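Branched-chain-amino-acid aminotransferase (Deinococcus radiodurans, PDB 3UZO) probably catalyses the reversible, pyridoxal-phosphate-dependent transfer of amino groups between leucine, isoleucine or valine and 2-oxoglutarate. Local coordinates at residues A98-M103 with I262-T267. Residues are numbered along the deposited sequence; the frame is centred on the assembly and turned at random.
Sequences AARMRM and ILPSIT. With PLP (pyridoxal-5'-phosphate), chain C.
A single side chain, that of Arg100, reaches from helix 94-107 to the 262-267 segment, and its NH1 serves a protein carbonyl and the cofactor at once. The setting is the phosphate-binding cup of a class-IV aminotransferase, where the start of helix 266-277 receives the pyridoxal phosphate. Arg100 NH1 donates to Pro264 O over 2.9 Å. The same Arg100 NH1 donates to PLP O2P over 2.7 Å; NH2 adds a weak bond to that oxygen. The carbonyl lies nearly in the guanidinium plane, yet NH1 sits well above the carbonyl plane, 44° out of it. An arginine suits this place because its chain is long enough to reach from the helix and its charge complements the phosphate. With CG anti to the backbone N (chi1 -172°), the first part of the chain runs extended toward the loop; the bend at chi3 (67°) then turns the guanidinium edge to Pro264 O and the phosphate, an orientation that the salt bridge from NE to Glu77 on strand 74-83 helps to fix. Leu263 CD2 covers one face of the guanidinium, 3.5 Å from Arg100 NH1, and also packs against the pyridine ring; Ile266 CG1 lies over the opposite face. These two aliphatic groups line the polar flat group without competing for its hydrogens. Pro264, at the centre of an inverse gamma turn, places its CG 3.8 Å from Arg100 CD. Ser265 is the N-cap, a role fitting a small hydroxyl residue: its OG bonds Lys268 N as well as the phosphate. The first turn of helix 266-277 directs N-H groups at the phosphate, and the positive end of the helix dipole would probably add to the attraction. Ile266 N donates to PLP O2P, so that oxygen is gripped from both segments. On the neighbouring phosphate oxygen, Thr267 uses backbone and side chain together: its OG1 lies 2.6 Å from PLP O3P and its N 2.7 Å from the same atom.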
# COMPACT_ATOMS: atom_id res chain seq x y z
N ALA A 98 -11.16 17.45 -2.53
CA ALA A 98 -10.82 17.78 -1.14
C ALA A 98 -11.57 16.85 -0.20
O ALA A 98 -11.00 16.32 0.74
CB ALA A 98 -11.18 19.23 -0.82
N ALA A 99 -12.86 16.67 -0.46
CA ALA A 99 -13.68 15.80 0.38
C ALA A 99 -13.18 14.36 0.30
O ALA A 99 -13.09 13.66 1.32
CB ALA A 99 -15.14 15.87 -0.07
N ARG A 100 -12.84 13.91 -0.90
CA ARG A 100 -12.36 12.55 -1.04
C ARG A 100 -11.02 12.34 -0.35
O ARG A 100 -10.79 11.29 0.24
CB ARG A 100 -12.24 12.15 -2.51
CG ARG A 100 -11.93 10.66 -2.70
CD ARG A 100 -12.06 10.24 -4.14
NE ARG A 100 -11.05 10.85 -4.99
CZ ARG A 100 -11.03 10.74 -6.32
NH1 ARG A 100 -11.98 10.03 -6.93
NH2 ARG A 100 -10.08 11.34 -7.03
N MET A 101 -10.14 13.34 -0.40
CA MET A 101 -8.85 13.16 0.25
C MET A 101 -9.04 13.12 1.75
O MET A 101 -8.23 12.53 2.46
CB MET A 101 -7.87 14.27 -0.13
CG MET A 101 -6.43 13.88 0.16
SD MET A 101 -5.25 15.07 -0.47
CE MET A 101 -5.31 16.25 0.83
N ARG A 102 -10.11 13.74 2.23
CA ARG A 102 -10.41 13.73 3.66
C ARG A 102 -10.76 12.29 4.04
O ARG A 102 -10.41 11.80 5.12
CB ARG A 102 -11.60 14.65 3.94
CG ARG A 102 -11.49 15.44 5.23
CD ARG A 102 -11.72 16.91 4.97
NE ARG A 102 -13.01 17.17 4.34
CZ ARG A 102 -13.19 18.07 3.39
NH1 ARG A 102 -12.16 18.79 2.96
NH2 ARG A 102 -14.39 18.27 2.86
N MET A 103 -11.46 11.60 3.15
CA MET A 103 -11.83 10.22 3.41
C MET A 103 -10.61 9.31 3.32
O MET A 103 -10.48 8.38 4.10
CB MET A 103 -12.94 9.76 2.45
CG MET A 103 -14.30 10.37 2.77
SD MET A 103 -14.70 10.36 4.55
CE MET A 103 -15.56 8.78 4.73
N ILE A 262 -14.25 -0.10 -4.69
CA ILE A 262 -13.76 0.66 -5.84
C ILE A 262 -13.66 2.13 -5.44
O ILE A 262 -14.29 2.57 -4.49
CB ILE A 262 -14.69 0.54 -7.07
CG1 ILE A 262 -16.01 1.26 -6.81
CG2 ILE A 262 -14.93 -0.94 -7.39
CD1 ILE A 262 -16.84 1.46 -8.05
N LEU A 263 -12.87 2.89 -6.18
CA LEU A 263 -12.70 4.30 -5.87
C LEU A 263 -13.92 5.11 -6.27
O LEU A 263 -14.46 4.93 -7.36
CB LEU A 263 -11.48 4.87 -6.60
CG LEU A 263 -11.18 6.31 -6.18
CD1 LEU A 263 -10.51 6.28 -4.81
CD2 LEU A 263 -10.27 6.99 -7.20
N PRO A 264 -14.38 6.01 -5.38
CA PRO A 264 -15.54 6.81 -5.75
C PRO A 264 -15.03 7.88 -6.73
O PRO A 264 -14.63 8.98 -6.33
CB PRO A 264 -16.00 7.39 -4.42
CG PRO A 264 -14.72 7.54 -3.66
CD PRO A 264 -14.01 6.24 -3.97
N SER A 265 -15.03 7.52 -8.01
CA SER A 265 -14.55 8.39 -9.09
C SER A 265 -15.39 9.64 -9.28
O SER A 265 -16.61 9.57 -9.48
CB SER A 265 -14.51 7.60 -10.40
OG SER A 265 -14.31 8.46 -11.51
N ILE A 266 -14.73 10.79 -9.24
CA ILE A 266 -15.41 12.06 -9.42
C ILE A 266 -15.90 12.13 -10.87
O ILE A 266 -16.98 12.67 -11.14
CB ILE A 266 -14.48 13.26 -9.14
CG1 ILE A 266 -13.87 13.15 -7.74
CG2 ILE A 266 -15.25 14.57 -9.29
CD1 ILE A 266 -14.88 13.17 -6.62
N THR A 267 -15.11 11.61 -11.80
CA THR A 267 -15.52 11.63 -13.20
C THR A 267 -16.78 10.76 -13.35
O THR A 267 -17.71 11.13 -14.07
CB THR A 267 -14.41 11.10 -14.15
OG1 THR A 267 -13.20 11.83 -13.93
CG2 THR A 267 -14.83 11.30 -15.60
N1 PLP C . -10.15 4.38 -10.25
C2 PLP C . -8.82 4.46 -9.83
C2A PLP C . -8.14 3.18 -9.32
C3 PLP C . -8.16 5.74 -9.89
O3 PLP C . -6.89 5.86 -9.49
C4 PLP C . -8.89 6.90 -10.37
C4A PLP C . -8.12 8.29 -10.40
C5 PLP C . -10.29 6.73 -10.81
C6 PLP C . -10.89 5.48 -10.74
C5A PLP C . -11.15 7.82 -11.33
O4P PLP C . -11.44 8.81 -10.38
P PLP C . -11.47 10.35 -10.81
O1P PLP C . -10.15 10.81 -11.34
O2P PLP C . -11.86 11.03 -9.48
O3P PLP C . -12.64 10.48 -11.73